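Probable Thioesterase (Bartonella henselae, PDB 3HM0) probably hydrolyses thioesters, perhaps of the acyl-coenzyme A type, as a bacterial member of the thioesterase superfamily. Local coordinates at residues 53-67 against 94-106. Sequence-based numbering, arbitrary orientation.
Sequences VVYHARYLEFFERGR and VRHMEINFSRPAQ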
ATOM      1  N   VAL A  53      -9.843 -11.849   3.676  1.00 23.74           N
ATOM      2  CA  VAL A  53     -10.718 -10.858   3.036  1.00 22.82           C
ATOM      3  C   VAL A  53     -10.016  -9.512   2.888  1.00 22.37           C
ATOM      4  O   VAL A  53      -8.830  -9.392   3.196  1.00 22.53           O
ATOM      5  CB  VAL A  53     -12.068 -10.725   3.806  1.00 23.43           C
ATOM      6  CG1 VAL A  53     -12.785 -12.064   3.850  1.00 22.08           C
ATOM      7  CG2 VAL A  53     -11.845 -10.200   5.242  1.00 23.23           C
ATOM      8  N   VAL A  54     -10.726  -8.499   2.411  1.00 21.30           N
ATOM      9  CA  VAL A  54     -10.079  -7.224   2.111  1.00 20.32           C
ATOM     10  C   VAL A  54      -9.514  -6.573   3.374  1.00 20.41           C
ATOM     11  O   VAL A  54     -10.215  -6.443   4.362  1.00 21.53           O
ATOM     12  CB  VAL A  54     -11.047  -6.252   1.353  1.00 20.26           C
ATOM     13  CG1 VAL A  54     -10.495  -4.822   1.326  1.00 18.45           C
ATOM     14  CG2 VAL A  54     -11.329  -6.766  -0.084  1.00 18.70           C
ATOM     15  N   TYR A  55      -8.248  -6.165   3.346  1.00 20.19           N
ATOM     16  CA  TYR A  55      -7.626  -5.492   4.487  1.00 19.42           C
ATOM     17  C   TYR A  55      -8.394  -4.197   4.737  1.00 20.08           C
ATOM     18  O   TYR A  55      -8.893  -3.574   3.779  1.00 20.05           O
ATOM     19  CB  TYR A  55      -6.149  -5.229   4.178  1.00 19.10           C
ATOM     20  CG  TYR A  55      -5.404  -4.479   5.260  1.00 18.87           C
ATOM     21  CD1 TYR A  55      -5.310  -4.990   6.546  1.00 18.50           C
ATOM     22  CD2 TYR A  55      -4.804  -3.254   5.004  1.00 18.00           C
ATOM     23  CE1 TYR A  55      -4.646  -4.305   7.542  1.00 16.78           C
ATOM     24  CE2 TYR A  55      -4.133  -2.563   6.004  1.00 16.25           C
ATOM     25  CZ  TYR A  55      -4.059  -3.103   7.259  1.00 17.26           C
ATOM     26  OH  TYR A  55      -3.397  -2.433   8.257  1.00 19.37           O
ATOM     27  N   HIS A  56      -8.503  -3.786   6.006  1.00 20.51           N
ATOM     28  CA  HIS A  56      -9.421  -2.685   6.362  1.00 20.57           C
ATOM     29  C   HIS A  56      -9.008  -1.360   5.718  1.00 20.14           C
ATOM     30  O   HIS A  56      -9.858  -0.608   5.260  1.00 20.54           O
ATOM     31  CB  HIS A  56      -9.653  -2.558   7.882  1.00 20.50           C
ATOM     32  CG  HIS A  56      -8.520  -1.912   8.623  1.00 22.03           C
ATOM     33  ND1 HIS A  56      -7.346  -2.578   8.917  1.00 23.65           N
ATOM     34  CD2 HIS A  56      -8.375  -0.658   9.125  1.00 22.80           C
ATOM     35  CE1 HIS A  56      -6.522  -1.756   9.556  1.00 22.40           C
ATOM     36  NE2 HIS A  56      -7.121  -0.585   9.691  1.00 23.15           N
ATOM     37  N   ALA A  57      -7.709  -1.093   5.650  1.00 19.56           N
ATOM     38  CA  ALA A  57      -7.219   0.157   5.034  1.00 19.07           C
ATOM     39  C   ALA A  57      -7.387   0.204   3.515  1.00 19.19           C
ATOM     40  O   ALA A  57      -7.394   1.279   2.955  1.00 19.90           O
ATOM     41  CB  ALA A  57      -5.752   0.440   5.425  1.00 18.05           C
ATOM     42  N   ARG A  58      -7.525  -0.942   2.843  1.00 19.27           N
ATOM     43  CA  ARG A  58      -7.706  -0.914   1.393  1.00 19.54           C
ATOM     44  C   ARG A  58      -9.077  -0.352   0.994  1.00 20.17           C
ATOM     45  O   ARG A  58      -9.205   0.260  -0.075  1.00 20.06           O
ATOM     46  CB  ARG A  58      -7.420  -2.267   0.713  1.00 18.75           C
ATOM     47  CG  ARG A  58      -6.071  -2.911   1.059  1.00 18.62           C
ATOM     48  CD  ARG A  58      -4.884  -2.314   0.311  1.00 17.95           C
ATOM     49  NE  ARG A  58      -5.062  -2.528  -1.124  1.00 20.62           N
ATOM     50  CZ  ARG A  58      -4.112  -2.462  -2.049  1.00 19.63           C
ATOM     51  NH1 ARG A  58      -2.860  -2.189  -1.723  1.00 21.26           N
ATOM     52  NH2 ARG A  58      -4.427  -2.693  -3.314  1.00 21.68           N
ATOM     53  N   TYR A  59     -10.083  -0.525   1.856  1.00 20.78           N
ATOM     54  CA  TYR A  59     -11.395   0.114   1.616  1.00 21.96           C
ATOM     55  C   TYR A  59     -11.254   1.612   1.448  1.00 22.07           C
ATOM     56  O   TYR A  59     -11.987   2.197   0.671  1.00 23.09           O
ATOM     57  CB  TYR A  59     -12.427  -0.173   2.726  1.00 22.16           C
ATOM     58  CG  TYR A  59     -12.854  -1.616   2.831  1.00 22.15           C
ATOM     59  CD1 TYR A  59     -13.623  -2.205   1.836  1.00 20.64           C
ATOM     60  CD2 TYR A  59     -12.496  -2.392   3.936  1.00 23.16           C
ATOM     61  CE1 TYR A  59     -14.024  -3.529   1.930  1.00 21.09           C
ATOM     62  CE2 TYR A  59     -12.909  -3.744   4.047  1.00 21.42           C
ATOM     63  CZ  TYR A  59     -13.676  -4.292   3.034  1.00 21.23           C
ATOM     64  OH  TYR A  59     -14.091  -5.610   3.096  1.00 21.95           O
ATOM     65  N   LEU A  60     -10.315   2.235   2.158  1.00 22.31           N
ATOM     66  CA  LEU A  60     -10.055   3.665   1.969  1.00 23.24           C
ATOM     67  C   LEU A  60      -9.455   3.985   0.585  1.00 24.18           C
ATOM     68  O   LEU A  60      -9.644   5.084   0.077  1.00 24.07           O
ATOM     69  CB  LEU A  60      -9.158   4.240   3.062  1.00 22.73           C
ATOM     70  CG  LEU A  60      -9.689   4.587   4.457  1.00 22.03           C
ATOM     71  CD1 LEU A  60      -9.986   3.331   5.306  1.00 15.79           C
ATOM     72  CD2 LEU A  60      -8.645   5.472   5.152  1.00 20.15           C
ATOM     73  N   GLU A  61      -8.730   3.038  -0.010  1.00 25.15           N
ATOM     74  CA  GLU A  61      -8.250   3.217  -1.387  1.00 25.56           C
ATOM     75  C   GLU A  61      -9.407   3.195  -2.344  1.00 25.46           C
ATOM     76  O   GLU A  61      -9.473   4.032  -3.247  1.00 25.65           O
ATOM     77  CB  GLU A  61      -7.175   2.182  -1.775  1.00 25.68           C
ATOM     78  CG  GLU A  61      -5.840   2.504  -1.105  1.00 26.36           C
ATOM     79  CD  GLU A  61      -4.720   1.649  -1.590  1.00 26.02           C
ATOM     80  OE1 GLU A  61      -4.882   1.019  -2.647  1.00 27.64           O
ATOM     81  OE2 GLU A  61      -3.680   1.611  -0.909  1.00 24.23           O
ATOM     82  N   PHE A  62     -10.328   2.254  -2.129  1.00 25.31           N
ATOM     83  CA  PHE A  62     -11.530   2.161  -2.947  1.00 25.55           C
ATOM     84  C   PHE A  62     -12.403   3.419  -2.812  1.00 25.57           C
ATOM     85  O   PHE A  62     -12.890   3.952  -3.810  1.00 25.81           O
ATOM     86  CB  PHE A  62     -12.321   0.885  -2.620  1.00 26.12           C
ATOM     87  CG  PHE A  62     -11.616  -0.412  -3.008  1.00 27.99           C
ATOM     88  CD1 PHE A  62     -11.135  -0.616  -4.295  1.00 28.95           C
ATOM     89  CD2 PHE A  62     -11.484  -1.447  -2.088  1.00 31.08           C
ATOM     90  CE1 PHE A  62     -10.501  -1.800  -4.650  1.00 29.20           C
ATOM     91  CE2 PHE A  62     -10.857  -2.658  -2.447  1.00 31.08           C
ATOM     92  CZ  PHE A  62     -10.355  -2.818  -3.729  1.00 29.89           C
ATOM     93  N   PHE A  63     -12.578   3.920  -1.587  1.00 25.59           N
ATOM     94  CA  PHE A  63     -13.305   5.185  -1.379  1.00 25.30           C
ATOM     95  C   PHE A  63     -12.654   6.348  -2.101  1.00 26.04           C
ATOM     96  O   PHE A  63     -13.359   7.178  -2.652  1.00 25.84           O
ATOM     97  CB  PHE A  63     -13.417   5.536   0.110  1.00 24.47           C
ATOM     98  CG  PHE A  63     -14.466   4.759   0.846  1.00 21.84           C
ATOM     99  CD1 PHE A  63     -15.772   4.661   0.338  1.00 20.13           C
ATOM    100  CD2 PHE A  63     -14.173   4.158   2.064  1.00 18.18           C
ATOM    101  CE1 PHE A  63     -16.779   3.958   1.027  1.00 17.69           C
ATOM    102  CE2 PHE A  63     -15.172   3.451   2.770  1.00 19.63           C
ATOM    103  CZ  PHE A  63     -16.484   3.352   2.240  1.00 18.45           C
ATOM    104  N   GLU A  64     -11.315   6.415  -2.069  1.00 27.02           N
ATOM    105  CA  GLU A  64     -10.544   7.415  -2.816  1.00 28.58           C
ATOM    106  C   GLU A  64     -10.812   7.348  -4.345  1.00 29.07           C
ATOM    107  O   GLU A  64     -10.979   8.382  -4.986  1.00 29.33           O
ATOM    108  CB  GLU A  64      -9.049   7.292  -2.509  1.00 29.00           C
ATOM    109  CG  GLU A  64      -8.184   8.512  -2.877  1.00 31.75           C
ATOM    110  CD  GLU A  64      -7.034   8.127  -3.815  1.00 37.06           C
ATOM    111  OE1 GLU A  64      -6.092   7.428  -3.381  1.00 37.74           O
ATOM    112  OE2 GLU A  64      -7.074   8.522  -5.012  1.00 40.45           O
ATOM    113  N   ARG A  65     -10.873   6.138  -4.907  1.00 29.42           N
ATOM    114  CA  ARG A  65     -11.277   5.926  -6.310  1.00 29.60           C
ATOM    115  C   ARG A  65     -12.648   6.527  -6.606  1.00 29.63           C
ATOM    116  O   ARG A  65     -12.847   7.156  -7.650  1.00 29.35           O
ATOM    117  CB  ARG A  65     -11.273   4.426  -6.689  1.00 29.43           C
ATOM    118  CG  ARG A  65      -9.888   3.794  -6.631  1.00 28.60           C
ATOM    119  CD  ARG A  65      -9.836   2.435  -7.307  1.00 28.57           C
ATOM    120  NE  ARG A  65      -8.789   1.627  -6.674  1.00 30.23           N
ATOM    121  CZ  ARG A  65      -8.558   0.341  -6.908  1.00 28.09           C
ATOM    122  NH1 ARG A  65      -7.595  -0.285  -6.252  1.00 25.53           N
ATOM    123  NH2 ARG A  65      -9.297  -0.321  -7.779  1.00 28.51           N
ATOM    124  N   GLY A  66     -13.585   6.331  -5.684  1.00 29.77           N
ATOM    125  CA  GLY A  66     -14.938   6.869  -5.825  1.00 29.76           C
ATOM    126  C   GLY A  66     -14.912   8.380  -5.926  1.00 29.74           C
ATOM    127  O   GLY A  66     -15.510   8.946  -6.827  1.00 29.65           O
ATOM    128  N   ARG A  67     -14.197   9.017  -5.000  1.00 29.80           N
ATOM    129  CA  ARG A  67     -14.081  10.465  -4.940  1.00 29.95           C
ATOM    130  C   ARG A  67     -13.372  11.007  -6.163  1.00 30.63           C
ATOM    131  O   ARG A  67     -13.862  11.936  -6.770  1.00 32.09           O
ATOM    132  CB  ARG A  67     -13.347  10.927  -3.672  1.00 29.26           C
ATOM    133  CG  ARG A  67     -13.981  10.403  -2.388  1.00 29.47           C
ATOM    134  CD  ARG A  67     -13.569  11.178  -1.157  1.00 28.54           C
ATOM    135  NE  ARG A  67     -12.139  11.075  -0.905  1.00 27.55           N
ATOM    136  CZ  ARG A  67     -11.577  10.089  -0.220  1.00 28.55           C
ATOM    137  NH1 ARG A  67     -12.323   9.127   0.295  1.00 26.65           N
ATOM    138  NH2 ARG A  67     -10.254  10.062  -0.047  1.00 31.81           N
ATOM    139  N   VAL A  94      -8.122  14.848   3.171  1.00 34.89           N
ATOM    140  CA  VAL A  94      -9.079  14.311   4.111  1.00 34.41           C
ATOM    141  C   VAL A  94      -8.813  14.944   5.471  1.00 34.13           C
ATOM    142  O   VAL A  94      -7.699  14.888   6.007  1.00 33.54           O
ATOM    143  CB  VAL A  94      -9.031  12.781   4.190  1.00 34.29           C
ATOM    144  CG1 VAL A  94     -10.194  12.276   5.017  1.00 33.87           C
ATOM    145  CG2 VAL A  94      -9.094  12.178   2.782  1.00 34.51           C
ATOM    146  N   ARG A  95      -9.855  15.568   6.005  1.00 34.02           N
ATOM    147  CA  ARG A  95      -9.780  16.190   7.307  1.00 34.32           C
ATOM    148  C   ARG A  95     -10.333  15.285   8.402  1.00 34.20           C
ATOM    149  O   ARG A  95      -9.738  15.136   9.473  1.00 34.81           O
ATOM    150  CB  ARG A  95     -10.535  17.504   7.263  1.00 34.82           C
ATOM    151  CG  ARG A  95      -9.712  18.630   6.724  1.00 34.95           C
ATOM    152  CD  ARG A  95      -8.710  19.067   7.746  1.00 37.15           C
ATOM    153  NE  ARG A  95      -7.738  19.934   7.106  1.00 41.26           N
ATOM    154  CZ  ARG A  95      -6.492  19.581   6.828  1.00 41.11           C
ATOM    155  NH1 ARG A  95      -6.042  18.371   7.162  1.00 41.68           N
ATOM    156  NH2 ARG A  95      -5.696  20.452   6.234  1.00 41.34           N
ATOM    157  N   HIS A  96     -11.472  14.681   8.126  1.00 33.55           N
ATOM    158  CA  HIS A  96     -12.082  13.772   9.056  1.00 33.71           C
ATOM    159  C   HIS A  96     -12.751  12.670   8.254  1.00 33.07           C
ATOM    160  O   HIS A  96     -13.228  12.888   7.145  1.00 32.53           O
ATOM    161  CB  HIS A  96     -13.082  14.509   9.966  1.00 34.12           C
ATOM    162  CG  HIS A  96     -14.149  13.627  10.547  1.00 36.28           C
ATOM    163  ND1 HIS A  96     -14.092  13.135  11.835  1.00 36.73           N
ATOM    164  CD2 HIS A  96     -15.304  13.148  10.015  1.00 39.04           C
ATOM    165  CE1 HIS A  96     -15.162  12.393  12.068  1.00 39.37           C
ATOM    166  NE2 HIS A  96     -15.915  12.385  10.981  1.00 39.62           N
ATOM    167  N   MET A  97     -12.758  11.476   8.823  1.00 32.91           N
ATOM    168  CA  MET A  97     -13.391  10.343   8.185  1.00 32.91           C
ATOM    169  C   MET A  97     -14.024   9.427   9.257  1.00 32.89           C
ATOM    170  O   MET A  97     -13.427   9.196  10.303  1.00 32.91           O
ATOM    171  CB  MET A  97     -12.341   9.616   7.363  1.00 32.34           C
ATOM    172  CG  MET A  97     -12.892   8.608   6.415  1.00 34.18           C
ATOM    173  SD  MET A  97     -11.645   7.986   5.244  1.00 34.91           S
ATOM    174  CE  MET A  97     -12.780   7.231   4.062  1.00 31.02           C
ATOM    175  N   GLU A  98     -15.236   8.947   8.989  1.00 33.15           N
ATOM    176  CA  GLU A  98     -15.917   7.947   9.802  1.00 33.84           C
ATOM    177  C   GLU A  98     -16.194   6.740   8.963  1.00 33.35           C
ATOM    178  O   GLU A  98     -16.918   6.837   7.969  1.00 33.86           O
ATOM    179  CB  GLU A  98     -17.278   8.447  10.301  1.00 34.28           C
ATOM    180  CG  GLU A  98     -17.315   8.755  11.795  1.00 38.98           C
ATOM    181  CD  GLU A  98     -18.439   8.027  12.542  1.00 44.17           C
ATOM    182  OE1 GLU A  98     -19.610   8.065  12.070  1.00 45.65           O
ATOM    183  OE2 GLU A  98     -18.147   7.430  13.613  1.00 45.24           O
ATOM    184  N   ILE A  99     -15.666   5.588   9.370  1.00 32.68           N
ATOM    185  CA  ILE A  99     -15.933   4.346   8.634  1.00 31.64           C
ATOM    186  C   ILE A  99     -16.614   3.284   9.486  1.00 31.07           C
ATOM    187  O   ILE A  99     -16.252   3.034  10.637  1.00 29.42           O
ATOM    188  CB  ILE A  99     -14.652   3.741   7.999  1.00 31.73           C
ATOM    189  CG1 ILE A  99     -13.786   4.834   7.386  1.00 31.93           C
ATOM    190  CG2 ILE A  99     -15.001   2.666   6.958  1.00 30.09           C
ATOM    191  CD1 ILE A  99     -12.829   5.466   8.378  1.00 35.00           C
ATOM    192  N   ASN A 100     -17.606   2.662   8.876  1.00 31.04           N
ATOM    193  CA  ASN A 100     -18.255   1.508   9.454  1.00 31.85           C
ATOM    194  C   ASN A 100     -17.964   0.260   8.631  1.00 30.74           C
ATOM    195  O   ASN A 100     -18.312   0.210   7.448  1.00 31.28           O
ATOM    196  CB  ASN A 100     -19.770   1.750   9.544  1.00 32.57           C
ATOM    197  CG  ASN A 100     -20.494   0.629  10.285  1.00 35.52           C
ATOM    198  OD1 ASN A 100     -20.015   0.141  11.321  1.00 38.24           O
ATOM    199  ND2 ASN A 100     -21.651   0.216   9.759  1.00 37.99           N
ATOM    200  N   PHE A 101     -17.335  -0.738   9.245  1.00 29.61           N
ATOM    201  CA  PHE A 101     -17.041  -2.005   8.550  1.00 29.17           C
ATOM    202  C   PHE A 101     -18.040  -3.114   8.896  1.00 29.82           C
ATOM    203  O   PHE A 101     -17.847  -3.840   9.876  1.00 30.75           O
ATOM    204  CB  PHE A 101     -15.610  -2.476   8.847  1.00 28.25           C
ATOM    205  CG  PHE A 101     -14.530  -1.427   8.568  1.00 25.54           C
ATOM    206  CD1 PHE A 101     -13.862  -1.402   7.353  1.00 21.93           C
ATOM    207  CD2 PHE A 101     -14.171  -0.496   9.532  1.00 21.63           C
ATOM    208  CE1 PHE A 101     -12.872  -0.447   7.112  1.00 22.37           C
ATOM    209  CE2 PHE A 101     -13.176   0.439   9.288  1.00 20.94           C
ATOM    210  CZ  PHE A 101     -12.520   0.460   8.085  1.00 19.32           C
ATOM    211  N   SER A 102     -19.096  -3.256   8.097  1.00 29.90           N
ATOM    212  CA  SER A 102     -20.171  -4.200   8.427  1.00 30.85           C
ATOM    213  C   SER A 102     -19.919  -5.618   7.947  1.00 30.80           C
ATOM    214  O   SER A 102     -20.093  -6.563   8.696  1.00 30.70           O
ATOM    215  CB  SER A 102     -21.525  -3.748   7.853  1.00 30.85           C
ATOM    216  OG  SER A 102     -21.729  -2.369   8.042  1.00 32.46           O
ATOM    217  N   ARG A 103     -19.565  -5.751   6.675  1.00 30.80           N
ATOM    218  CA  ARG A 103     -19.457  -7.033   6.034  1.00 31.00           C
ATOM    219  C   ARG A 103     -18.202  -7.026   5.200  1.00 30.61           C
ATOM    220  O   ARG A 103     -17.778  -5.962   4.723  1.00 30.71           O
ATOM    221  CB  ARG A 103     -20.636  -7.236   5.119  1.00 31.57           C
ATOM    222  CG  ARG A 103     -21.945  -7.546   5.820  1.00 35.53           C
ATOM    223  CD  ARG A 103     -22.939  -8.120   4.808  1.00 39.76           C
ATOM    224  NE  ARG A 103     -24.290  -8.186   5.356  1.00 45.03           N
ATOM    225  CZ  ARG A 103     -25.071  -7.130   5.622  1.00 48.25           C
ATOM    226  NH1 ARG A 103     -24.654  -5.871   5.409  1.00 46.87           N
ATOM    227  NH2 ARG A 103     -26.293  -7.339   6.115  1.00 49.53           N
ATOM    228  N   PRO A 104     -17.600  -8.208   5.003  1.00 29.87           N
ATOM    229  CA  PRO A 104     -16.315  -8.246   4.329  1.00 29.21           C
ATOM    230  C   PRO A 104     -16.421  -8.435   2.811  1.00 29.27           C
ATOM    231  O   PRO A 104     -17.345  -9.103   2.327  1.00 28.96           O
ATOM    232  CB  PRO A 104     -15.639  -9.448   4.981  1.00 29.20           C
ATOM    233  CG  PRO A 104     -16.775 -10.366   5.337  1.00 29.38           C
ATOM    234  CD  PRO A 104     -18.003  -9.531   5.521  1.00 29.52           C
ATOM    235  N   ALA A 105     -15.487  -7.846   2.066  1.00 29.16           N
ATOM    236  CA  ALA A 105     -15.378  -8.155   0.642  1.00 29.61           C
ATOM    237  C   ALA A 105     -14.413  -9.302   0.448  1.00 29.48           C
ATOM    238  O   ALA A 105     -13.419  -9.384   1.135  1.00 29.79           O
ATOM    239  CB  ALA A 105     -14.945  -6.953  -0.148  1.00 29.93           C
ATOM    240  N   GLN A 106     -14.733 -10.196  -0.481  1.00 30.18           N
ATOM    241  CA  GLN A 106     -13.941 -11.395  -0.739  1.00 30.90           C
ATOM    242  C   GLN A 106     -13.076 -11.203  -1.987  1.00 31.03           C
ATOM    243  O   GLN A 106     -13.349 -10.296  -2.810  1.00 31.03           O
ATOM    244  CB  GLN A 106     -14.858 -12.603  -0.963  1.00 31.21           C
ATOM    245  CG  GLN A 106     -16.023 -12.771   0.041  1.00 32.99           C
ATOM    246  CD  GLN A 106     -15.579 -13.434   1.328  1.00 35.78           C
ATOM    247  OE1 GLN A 106     -14.539 -14.099   1.366  1.00 37.52           O
ATOM    248  NE2 GLN A 106     -16.358 -13.255   2.396  1.00 35.57           N
TER
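With CG anti to its carbonyl carbon (chi1 -66°), Tyr59 points its ring from the first turns of helix 58-72 toward residues 101-105, while Phe101, turned the same way at chi1 -53°, reaches back from the end of strand 90-101. The two rings meet obliquely, their planes at 54°: Tyr59 CD2 lies in the plane of the Phe101 ring, at its edge, 3.7 Å from Phe101 CE1. Beyond this pair the Tyr59 hydroxyl accepts the backbone N-H of Ala105 in a nearly straight bond (Tyr59 OH to Ala105 N 2.8 Å). Val54 CG1 covers one face of the Tyr59 ring, and Val54 N donates to Ala105 O (3.1 Å), so both backbone polar groups of Ala105 are gripped by the 53-67 segment. Next to this bond, Val53 CG2 packs on Pro104 CB. Farther along the helix, the extended Met97 side chain slides past Leu60, SD lying 3.9 Å from Leu60 CD2, and brings its CE methyl to Phe63 CD2. The Arg67 side chain crosses that of Val94 at about a right angle, NH2 against CG2, while Arg67 NH1 hydrogen-bonds to Gln129 OE1 on strand 124-133. On the edge of the sheet, residues 96-100 pair antiparallel with a strand of the second subunit, continuing the sheet across the interface. The contact thus joins helix 58-72 to edge strand 90-101 of the antiparallel sheet that curves round it, the hot-dog fold of the thioesterase superfamily.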